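Local coordinates for protein nucleocapsid (Crimean-congo hemorrhagic fever virus, PDB 4AKL) that binds single- and double-stranded RNA, probably helps package the viral genome, and displays sequence-non-specific double-stranded DNA endonuclease activity, at residues S328-F332 with F392-A398; F20-N24 with P400-A404; A232-A236 with V284-L290; V254-N258 with M276-L281. All blocks are in the same frame, centred on the assembly; numbering follows the deposited sequence.

Interaction 1 (S328-F332 with F392-A398); sequences SQFLF and FGTIPVA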
# COMPACT_ATOMS: atom_id res chain seq x y z
N SER A 328 -12.61 0.60 17.77
CA SER A 328 -13.59 1.14 16.86
C SER A 328 -14.22 2.41 17.42
O SER A 328 -14.35 3.40 16.73
CB SER A 328 -14.64 0.07 16.56
OG SER A 328 -15.75 0.60 15.86
N GLN A 329 -14.58 2.40 18.68
CA GLN A 329 -15.21 3.57 19.28
C GLN A 329 -14.22 4.75 19.31
O GLN A 329 -14.58 5.89 18.96
CB GLN A 329 -15.70 3.28 20.68
CG GLN A 329 -16.70 4.34 21.18
CD GLN A 329 -18.03 4.14 20.54
OE1 GLN A 329 -18.50 2.99 20.40
NE2 GLN A 329 -18.66 5.22 20.13
N PHE A 330 -12.98 4.46 19.73
CA PHE A 330 -11.92 5.46 19.79
C PHE A 330 -11.76 6.19 18.43
O PHE A 330 -11.70 7.42 18.36
CB PHE A 330 -10.60 4.78 20.19
CG PHE A 330 -9.46 5.73 20.45
CD1 PHE A 330 -8.67 6.17 19.45
CD2 PHE A 330 -9.17 6.13 21.76
CE1 PHE A 330 -7.58 7.05 19.72
CE2 PHE A 330 -8.12 6.97 22.03
CZ PHE A 330 -7.33 7.44 20.98
N LEU A 331 -11.68 5.40 17.35
CA LEU A 331 -11.50 5.93 16.03
C LEU A 331 -12.72 6.68 15.53
O LEU A 331 -12.58 7.67 14.84
CB LEU A 331 -11.09 4.83 15.08
CG LEU A 331 -9.72 4.17 15.39
CD1 LEU A 331 -9.56 2.77 14.74
CD2 LEU A 331 -8.54 5.11 14.97
N PHE A 332 -13.90 6.22 15.91
CA PHE A 332 -15.13 6.85 15.53
C PHE A 332 -15.22 8.25 16.10
O PHE A 332 -15.55 9.16 15.39
CB PHE A 332 -16.35 6.02 15.99
CG PHE A 332 -17.68 6.71 15.79
CD1 PHE A 332 -18.27 6.76 14.54
CD2 PHE A 332 -18.35 7.30 16.87
CE1 PHE A 332 -19.49 7.40 14.34
CE2 PHE A 332 -19.61 7.93 16.71
CZ PHE A 332 -20.18 7.98 15.45
N PHE A 392 -12.05 0.70 10.72
CA PHE A 392 -12.74 0.35 11.98
C PHE A 392 -13.48 1.51 12.64
O PHE A 392 -14.17 1.28 13.65
CB PHE A 392 -11.73 -0.14 13.02
CG PHE A 392 -10.71 -1.13 12.50
CD1 PHE A 392 -11.09 -2.24 11.78
CD2 PHE A 392 -9.38 -0.96 12.79
CE1 PHE A 392 -10.13 -3.13 11.33
CE2 PHE A 392 -8.43 -1.85 12.33
CZ PHE A 392 -8.81 -2.91 11.62
N GLY A 393 -13.35 2.71 12.10
CA GLY A 393 -13.88 3.90 12.74
C GLY A 393 -14.96 4.72 12.09
O GLY A 393 -15.37 5.69 12.68
N THR A 394 -15.42 4.36 10.89
CA THR A 394 -16.53 5.09 10.26
C THR A 394 -17.83 4.58 10.80
O THR A 394 -18.86 5.29 10.74
CB THR A 394 -16.52 4.96 8.75
OG1 THR A 394 -16.85 3.60 8.37
CG2 THR A 394 -15.15 5.39 8.16
N ILE A 395 -17.81 3.36 11.31
CA ILE A 395 -18.95 2.74 12.01
C ILE A 395 -18.46 2.25 13.38
O ILE A 395 -17.57 1.41 13.44
CB ILE A 395 -19.47 1.52 11.22
CG1 ILE A 395 -19.87 1.84 9.76
CG2 ILE A 395 -20.62 0.95 11.91
CD1 ILE A 395 -20.19 0.59 8.87
N PRO A 396 -19.01 2.78 14.48
CA PRO A 396 -18.66 2.24 15.81
C PRO A 396 -19.43 0.93 16.03
O PRO A 396 -20.68 0.93 16.06
CB PRO A 396 -19.11 3.32 16.76
CG PRO A 396 -20.28 3.94 16.12
CD PRO A 396 -20.08 3.79 14.59
N VAL A 397 -18.71 -0.16 16.16
CA VAL A 397 -19.36 -1.49 16.08
C VAL A 397 -20.28 -1.80 17.25
O VAL A 397 -21.16 -2.64 17.13
CB VAL A 397 -18.34 -2.64 15.91
CG1 VAL A 397 -17.55 -2.46 14.61
CG2 VAL A 397 -17.46 -2.75 17.11
N ALA A 398 -20.07 -1.11 18.37
CA ALA A 398 -20.94 -1.25 19.55
C ALA A 398 -22.35 -0.68 19.32
O ALA A 398 -23.30 -1.16 19.92
CB ALA A 398 -20.29 -0.57 20.78
O HOH W 1 -17.68 0.84 18.96
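Ser-328 meets the loop of Phe-392 to Ala-398 through its hydroxyl, joining helix 324-336 to the chain that leaves helix 385-392 in this largely helical nucleocapsid fold. OG donates to Phe-392 O at 2.8 Å, with a C=O...OG angle of 176°, so the donor sits almost straight out from the carbonyl oxygen. The same OG accepts a slightly bent bond from Val-397, N to OG 3.1 Å. Placing OG anti to the backbone N of Ser-328 (chi1 170°) lets one hydroxyl serve both loop groups. Next along the loop, Ala-398 N donates to a water that donates to Gln-329 OE1 (water to OE1 2.7 Å), so the water satisfies this N-H and ties it to Gln-329. Ala-398 O accepts from Lys-4 NZ, and Phe-332 O from Ser-407 OG. Gly-393 O receives a CA-H...O contact from Phe-332, CA to O 3.1 Å, and weak hydrogen bonds from His-409 NE2 and Ser-407 OG. Leu-331 packs on Phe-392, but the main apolar contact is CH-pi: Pro-396 CG stands 3.7 Å from the centroid of the Phe-332 ring, 7° off its normal, while Pro-396 CD comes to 3.5 Å from Phe-332 CD1.

Interaction 2 (F20-N24 with P400-A404); sequences FKKGN and PDDAA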
# COMPACT_ATOMS: atom_id res chain seq x y z
N PHE A 20 -29.71 -2.38 7.17
CA PHE A 20 -29.04 -1.15 7.51
C PHE A 20 -29.28 -0.06 6.46
O PHE A 20 -29.51 1.09 6.81
CB PHE A 20 -27.53 -1.41 7.66
CG PHE A 20 -26.79 -0.28 8.27
CD1 PHE A 20 -26.38 0.78 7.50
CD2 PHE A 20 -26.51 -0.26 9.62
CE1 PHE A 20 -25.69 1.86 8.08
CE2 PHE A 20 -25.81 0.83 10.20
CZ PHE A 20 -25.40 1.87 9.44
N LYS A 21 -29.19 -0.44 5.18
CA LYS A 21 -29.39 0.49 4.06
C LYS A 21 -30.77 1.08 4.11
O LYS A 21 -30.94 2.30 3.96
CB LYS A 21 -29.22 -0.21 2.71
CG LYS A 21 -29.56 0.69 1.50
CD LYS A 21 -29.59 -0.09 0.20
CE LYS A 21 -30.37 0.68 -0.89
NZ LYS A 21 -30.48 -0.11 -2.15
N LYS A 22 -31.75 0.20 4.30
CA LYS A 22 -33.13 0.59 4.41
C LYS A 22 -33.30 1.48 5.64
O LYS A 22 -33.91 2.53 5.56
CB LYS A 22 -34.07 -0.66 4.49
CG LYS A 22 -34.66 -1.00 5.89
CD LYS A 22 -35.54 -2.25 5.88
CE LYS A 22 -36.76 -2.00 6.72
NZ LYS A 22 -37.74 -1.14 5.97
N GLY A 23 -32.73 1.03 6.76
CA GLY A 23 -32.89 1.71 8.03
C GLY A 23 -32.37 3.13 7.98
O GLY A 23 -33.05 4.05 8.46
N ASN A 24 -31.19 3.31 7.37
CA ASN A 24 -30.50 4.58 7.41
C ASN A 24 -30.59 5.46 6.14
O ASN A 24 -30.06 6.59 6.13
CB ASN A 24 -29.06 4.33 7.86
CG ASN A 24 -28.99 3.94 9.34
OD1 ASN A 24 -29.04 4.80 10.21
ND2 ASN A 24 -28.87 2.65 9.62
N PRO A 400 -23.80 0.57 15.69
CA PRO A 400 -23.58 0.91 14.27
C PRO A 400 -24.38 2.05 13.68
O PRO A 400 -23.88 2.72 12.77
CB PRO A 400 -23.98 -0.40 13.54
CG PRO A 400 -23.65 -1.42 14.47
CD PRO A 400 -24.01 -0.88 15.84
N ASP A 401 -25.59 2.29 14.19
CA ASP A 401 -26.46 3.37 13.65
C ASP A 401 -25.90 4.77 13.89
O ASP A 401 -26.23 5.70 13.15
CB ASP A 401 -27.90 3.23 14.16
CG ASP A 401 -28.66 2.14 13.41
OD1 ASP A 401 -28.48 2.02 12.18
OD2 ASP A 401 -29.44 1.42 14.05
N ASP A 402 -25.01 4.90 14.89
CA ASP A 402 -24.26 6.12 15.05
C ASP A 402 -23.37 6.46 13.85
O ASP A 402 -22.91 7.60 13.75
CB ASP A 402 -23.40 6.10 16.35
CG ASP A 402 -24.24 6.26 17.60
OD1 ASP A 402 -25.44 6.55 17.47
OD2 ASP A 402 -23.68 6.09 18.71
N ALA A 403 -23.11 5.50 12.93
CA ALA A 403 -22.40 5.85 11.66
C ALA A 403 -23.10 7.03 10.96
O ALA A 403 -22.43 7.85 10.32
CB ALA A 403 -22.30 4.67 10.72
N ALA A 404 -24.42 7.13 11.09
CA ALA A 404 -25.18 8.23 10.49
C ALA A 404 -24.73 9.61 10.98
O ALA A 404 -24.84 10.59 10.25
CB ALA A 404 -26.78 8.02 10.67
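Asn-24 CA and Ala-404 CA make the nearest backbone approach, 7.1 Å, where the last turn of helix 10-24 comes up against the 3-10 segment 400-404; the backbones stay apart and side chains bridge them. The central polar link is Asn-24 ND2 donating to Asp-401 OD1 at 2.7 Å, with 169° at the hydrogen. OD1 lies close to the amide plane and is met nearly end-on to its C-O bond, although the amide and carboxylate planes are turned 47° from each other. ND2 uses a second N-H within its own helix, reaching Phe-20 O at 3.3 Å; that carbonyl also accepts Asn-24 N, so it serves two donors. Asn-24 CG is anti to the carbonyl carbon (chi1 -71°), which folds the amide back along the helix and brings ND2 over the centre of the Phe-20 ring, 3.4 Å above its plane. The ring meets the 3-10 segment with its rim: Pro-400 O lies near the ring plane, 3.7 Å from Phe-20 CE2, and Ala-403 CB is also at the edge. Asp-401 OD1 approaches CE2 obliquely at 3.5 Å. The contact joins the C-terminal turn of helix 10-24 to the loop between helices 385-392 and 425-440, with Phe-36 touching both Asn-24 and Ala-404. The two in-plane N-H bonds should fix the amide's rotation so that ND2, not OD1, meets the carboxylate, since two acceptors could not bond. Asp-401 lies at the exposed margin, and its carboxylate probably keeps its negative charge while taking the amide hydrogen.

Interaction 3 (A232-A236 with V284-L290); sequences ATGLA and VAKAQEL
Ala-232 and Ala-287 mark the crossing of helix 230-242 with helix 270-292: their CA atoms are 4.3 Å apart, and the axes of the two short segments approach to 7.9 Å at a signed angle of -56°. Following the second helix, Val-284 comes first. Its side chain sets out away from the partner helix, yet CG2, set anti to the carbonyl carbon, still reaches Leu-235 CD1 at 4.2 Å. At Lys-286 the aliphatic part does the touching: CG is 4.0 Å from Ala-232 CB, while the bend at chi2 (64°) carries the amino end away from the interface. Ala-287 is the pivot. Its methyl rests against both Ala-232 O, 3.4 Å from CB, and Leu-235 CB, 3.8 Å from the same carbon, and its own carbonyl O receives Ala-236 CB at 3.5 Å. One turn later Leu-290 extends the contact, with CB against Ala-236 CB and CD1 4.2 Å from Thr-233 CG2. No hydrogen bond crosses between the segments; they are held by apolar contacts and by methyls lying on backbone oxygens. Helix 245-263 adds a third wall, since Val-246 touches Leu-235 and Phe-247 touches Ala-287. Small alanine side chains at the point of closest approach are characteristic of a tight helix-helix crossing, here within a three-helix cluster of the nucleocapsid's projecting helical arm.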
# COMPACT_ATOMS: atom_id res chain seq x y z
N ALA A 232 25.05 -12.22 -14.74
CA ALA A 232 24.08 -11.64 -13.77
C ALA A 232 23.27 -10.50 -14.39
O ALA A 232 22.04 -10.55 -14.44
CB ALA A 232 24.80 -11.16 -12.52
N THR A 233 23.98 -9.47 -14.88
CA THR A 233 23.32 -8.31 -15.53
C THR A 233 22.47 -8.74 -16.72
O THR A 233 21.39 -8.21 -16.93
CB THR A 233 24.33 -7.18 -15.95
OG1 THR A 233 25.32 -7.69 -16.82
CG2 THR A 233 25.02 -6.59 -14.75
N GLY A 234 22.96 -9.74 -17.46
CA GLY A 234 22.23 -10.31 -18.59
C GLY A 234 20.90 -10.89 -18.18
O GLY A 234 19.86 -10.49 -18.71
N LEU A 235 20.92 -11.82 -17.24
CA LEU A 235 19.68 -12.42 -16.70
C LEU A 235 18.75 -11.39 -16.06
O LEU A 235 17.53 -11.46 -16.24
CB LEU A 235 19.99 -13.52 -15.69
CG LEU A 235 20.22 -14.88 -16.33
CD1 LEU A 235 20.98 -15.85 -15.37
CD2 LEU A 235 18.88 -15.46 -16.77
N ALA A 236 19.33 -10.46 -15.30
CA ALA A 236 18.53 -9.38 -14.68
C ALA A 236 17.82 -8.57 -15.78
O ALA A 236 16.61 -8.30 -15.69
CB ALA A 236 19.42 -8.48 -13.81
N VAL A 284 23.37 -16.47 -10.76
CA VAL A 284 21.87 -16.49 -10.73
C VAL A 284 21.28 -15.76 -9.49
O VAL A 284 20.27 -15.02 -9.60
CB VAL A 284 21.30 -17.92 -10.86
CG1 VAL A 284 19.75 -17.93 -10.66
CG2 VAL A 284 21.65 -18.49 -12.22
N ALA A 285 21.91 -15.98 -8.32
CA ALA A 285 21.55 -15.28 -7.10
C ALA A 285 21.80 -13.79 -7.31
O ALA A 285 20.93 -12.99 -7.02
CB ALA A 285 22.31 -15.82 -5.89
N LYS A 286 22.99 -13.42 -7.82
CA LYS A 286 23.33 -11.99 -8.04
C LYS A 286 22.34 -11.31 -9.01
O LYS A 286 21.97 -10.11 -8.82
CB LYS A 286 24.79 -11.84 -8.49
CG LYS A 286 25.33 -10.42 -8.65
CD LYS A 286 25.37 -9.63 -7.33
CE LYS A 286 25.85 -8.20 -7.60
NZ LYS A 286 25.86 -7.31 -6.42
N ALA A 287 21.88 -12.06 -10.03
CA ALA A 287 20.86 -11.54 -10.99
C ALA A 287 19.56 -11.08 -10.30
O ALA A 287 18.91 -10.12 -10.74
CB ALA A 287 20.55 -12.58 -12.09
N GLN A 288 19.18 -11.76 -9.22
CA GLN A 288 17.98 -11.38 -8.43
C GLN A 288 18.23 -10.15 -7.55
O GLN A 288 17.36 -9.27 -7.46
CB GLN A 288 17.45 -12.55 -7.60
CG GLN A 288 17.07 -13.73 -8.50
CD GLN A 288 16.58 -14.93 -7.74
OE1 GLN A 288 15.72 -14.81 -6.89
NE2 GLN A 288 17.15 -16.11 -8.05
N GLU A 289 19.40 -10.09 -6.91
CA GLU A 289 19.80 -8.92 -6.08
C GLU A 289 19.83 -7.60 -6.88
O GLU A 289 19.58 -6.54 -6.32
CB GLU A 289 21.16 -9.14 -5.36
CG GLU A 289 21.25 -10.45 -4.58
CD GLU A 289 22.32 -10.45 -3.47
OE1 GLU A 289 22.17 -9.65 -2.51
OE2 GLU A 289 23.27 -11.28 -3.55
N LEU A 290 20.12 -7.67 -8.18
CA LEU A 290 20.04 -6.49 -9.05
C LEU A 290 18.57 -6.23 -9.43
O LEU A 290 18.09 -5.09 -9.37
CB LEU A 290 20.87 -6.69 -10.30
CG LEU A 290 22.36 -6.82 -9.98
CD1 LEU A 290 23.09 -7.44 -11.13
CD2 LEU A 290 22.94 -5.45 -9.62

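Interaction 4 (V254-N258 with M276-L281); sequences VEALN and MVTNLL
Asn-258 brings the one flat group of this contact, its side-chain amide, against Val-277. Neither a ring nor a stacked face is involved: Val-277 CG2 stands off the amide plane on the side of CB and OD1, not over its middle, at 3.6 Å from OD1, and the two side chains cross at about a right angle. The pair lies at the margin of an antiparallel helical hairpin made by helices 245-263 and 270-292, whose short segments run at 174° with axes 10.0 Å apart. That spacing is bridged by branched side chains. Val-254 faces the partner helix and divides its two methyls: CG1, anti to the backbone N (chi1 -180°), touches Leu-281 CD2 at 3.9 Å, and CG2 meets Leu-280 CB at 3.9 Å. A turn further on, Leu-257 sends CD2 between three partners, Leu-280 CD1, Val-277 CG2 (4.2 Å) and Met-276 CG (4.3 Å). Leu-280 thus receives both Val-254 and Leu-257, whereas Leu-281 lies at the exposed margin. No hydrogen bond links the segments, and the closest CA pair, Asn-258 with Val-277, is still 6.5 Å apart. Tyr-209 of a loop touches Leu-257, and Phe-213 touches Met-276. The connection between the two helices carries the DEVD motif, Asp-266 to Asp-269, so the hairpin presents this caspase-type sequence at its turn. The tightest methyl pair of the interface is Leu-257 CD2 with Leu-280 CD1, at 3.8 Å.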
# COMPACT_ATOMS: atom_id res chain seq x y z
N VAL A 254 20.98 -24.98 -14.52
CA VAL A 254 22.26 -25.20 -13.84
C VAL A 254 22.26 -26.56 -13.14
O VAL A 254 23.28 -27.23 -13.14
CB VAL A 254 22.67 -24.04 -12.86
CG1 VAL A 254 24.00 -24.32 -12.18
CG2 VAL A 254 22.76 -22.71 -13.59
N GLU A 255 21.12 -26.94 -12.56
CA GLU A 255 20.95 -28.24 -11.93
C GLU A 255 21.02 -29.32 -12.99
O GLU A 255 21.56 -30.40 -12.75
CB GLU A 255 19.61 -28.34 -11.16
CG GLU A 255 19.49 -27.43 -9.89
CD GLU A 255 18.04 -27.28 -9.34
OE1 GLU A 255 17.10 -27.92 -9.88
OE2 GLU A 255 17.84 -26.51 -8.36
N ALA A 256 20.47 -29.02 -14.18
CA ALA A 256 20.56 -29.94 -15.31
C ALA A 256 22.02 -30.16 -15.70
O ALA A 256 22.45 -31.31 -15.94
CB ALA A 256 19.75 -29.41 -16.48
N LEU A 257 22.80 -29.08 -15.72
CA LEU A 257 24.25 -29.13 -16.01
C LEU A 257 24.99 -30.03 -15.00
O LEU A 257 25.85 -30.84 -15.36
CB LEU A 257 24.90 -27.72 -15.97
CG LEU A 257 26.40 -27.62 -16.27
CD1 LEU A 257 26.67 -27.91 -17.76
CD2 LEU A 257 27.06 -26.28 -15.86
N ASN A 258 24.67 -29.83 -13.74
CA ASN A 258 25.32 -30.58 -12.67
C ASN A 258 25.06 -32.09 -12.80
O ASN A 258 25.99 -32.89 -12.58
CB ASN A 258 24.87 -30.03 -11.32
CG ASN A 258 25.69 -30.57 -10.18
OD1 ASN A 258 26.92 -30.56 -10.21
ND2 ASN A 258 25.01 -31.05 -9.15
N MET A 276 32.42 -24.27 -12.07
CA MET A 276 31.47 -23.70 -13.02
C MET A 276 30.05 -23.75 -12.45
O MET A 276 29.33 -22.75 -12.55
CB MET A 276 31.53 -24.40 -14.36
CG MET A 276 30.55 -23.79 -15.36
SD MET A 276 30.88 -24.31 -17.02
CE MET A 276 32.37 -23.42 -17.45
N VAL A 277 29.65 -24.89 -11.87
CA VAL A 277 28.32 -25.01 -11.30
C VAL A 277 28.17 -24.00 -10.16
O VAL A 277 27.20 -23.21 -10.13
CB VAL A 277 28.01 -26.44 -10.75
CG1 VAL A 277 26.82 -26.40 -9.73
CG2 VAL A 277 27.76 -27.44 -11.88
N THR A 278 29.14 -24.03 -9.23
CA THR A 278 29.18 -23.08 -8.12
C THR A 278 29.05 -21.66 -8.63
O THR A 278 28.23 -20.90 -8.11
CB THR A 278 30.48 -23.23 -7.28
OG1 THR A 278 30.52 -24.52 -6.70
CG2 THR A 278 30.55 -22.17 -6.13
N ASN A 279 29.84 -21.31 -9.65
CA ASN A 279 29.89 -19.94 -10.15
C ASN A 279 28.64 -19.46 -10.87
O ASN A 279 28.26 -18.29 -10.73
CB ASN A 279 31.11 -19.74 -11.06
CG ASN A 279 32.39 -19.61 -10.28
OD1 ASN A 279 32.39 -19.28 -9.09
ND2 ASN A 279 33.50 -19.86 -10.96
N LEU A 280 28.01 -20.35 -11.62
CA LEU A 280 26.74 -20.04 -12.26
C LEU A 280 25.68 -19.71 -11.20
O LEU A 280 24.88 -18.78 -11.39
CB LEU A 280 26.27 -21.17 -13.18
CG LEU A 280 26.90 -21.15 -14.58
CD1 LEU A 280 26.83 -22.51 -15.32
CD2 LEU A 280 26.24 -20.00 -15.40
N LEU A 281 25.69 -20.45 -10.07
CA LEU A 281 24.73 -20.18 -8.97
C LEU A 281 24.94 -18.81 -8.31
O LEU A 281 23.94 -18.15 -7.97
CB LEU A 281 24.73 -21.30 -7.92
CG LEU A 281 24.25 -22.66 -8.46
CD1 LEU A 281 24.45 -23.79 -7.43
CD2 LEU A 281 22.77 -22.56 -8.91

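The four contacts fall into two groups on opposite sides of the chain's centre. Interactions 1 and 2 have centres 13 Å apart and touch directly: Phe-332 CZ lies 3.2 Å from Asp-402 O, and Pro-396 CG packs on Asp-402 CB, so the loop after helix 385-392 joins helix 324-336 to the N-terminal helix 10-24. Interactions 3 and 4, with centres 15 Å apart, share helix 270-292: residues 276-281 face helix 245-263, and residues 284-290 pack on helix 230-242 while still touching helix 245-263. Centres of interactions 1 and 3 are about 48 Å apart, and those of 2 and 4 about 64 Å. Nearest atoms of interactions 1 and 4 are about 41 Å apart.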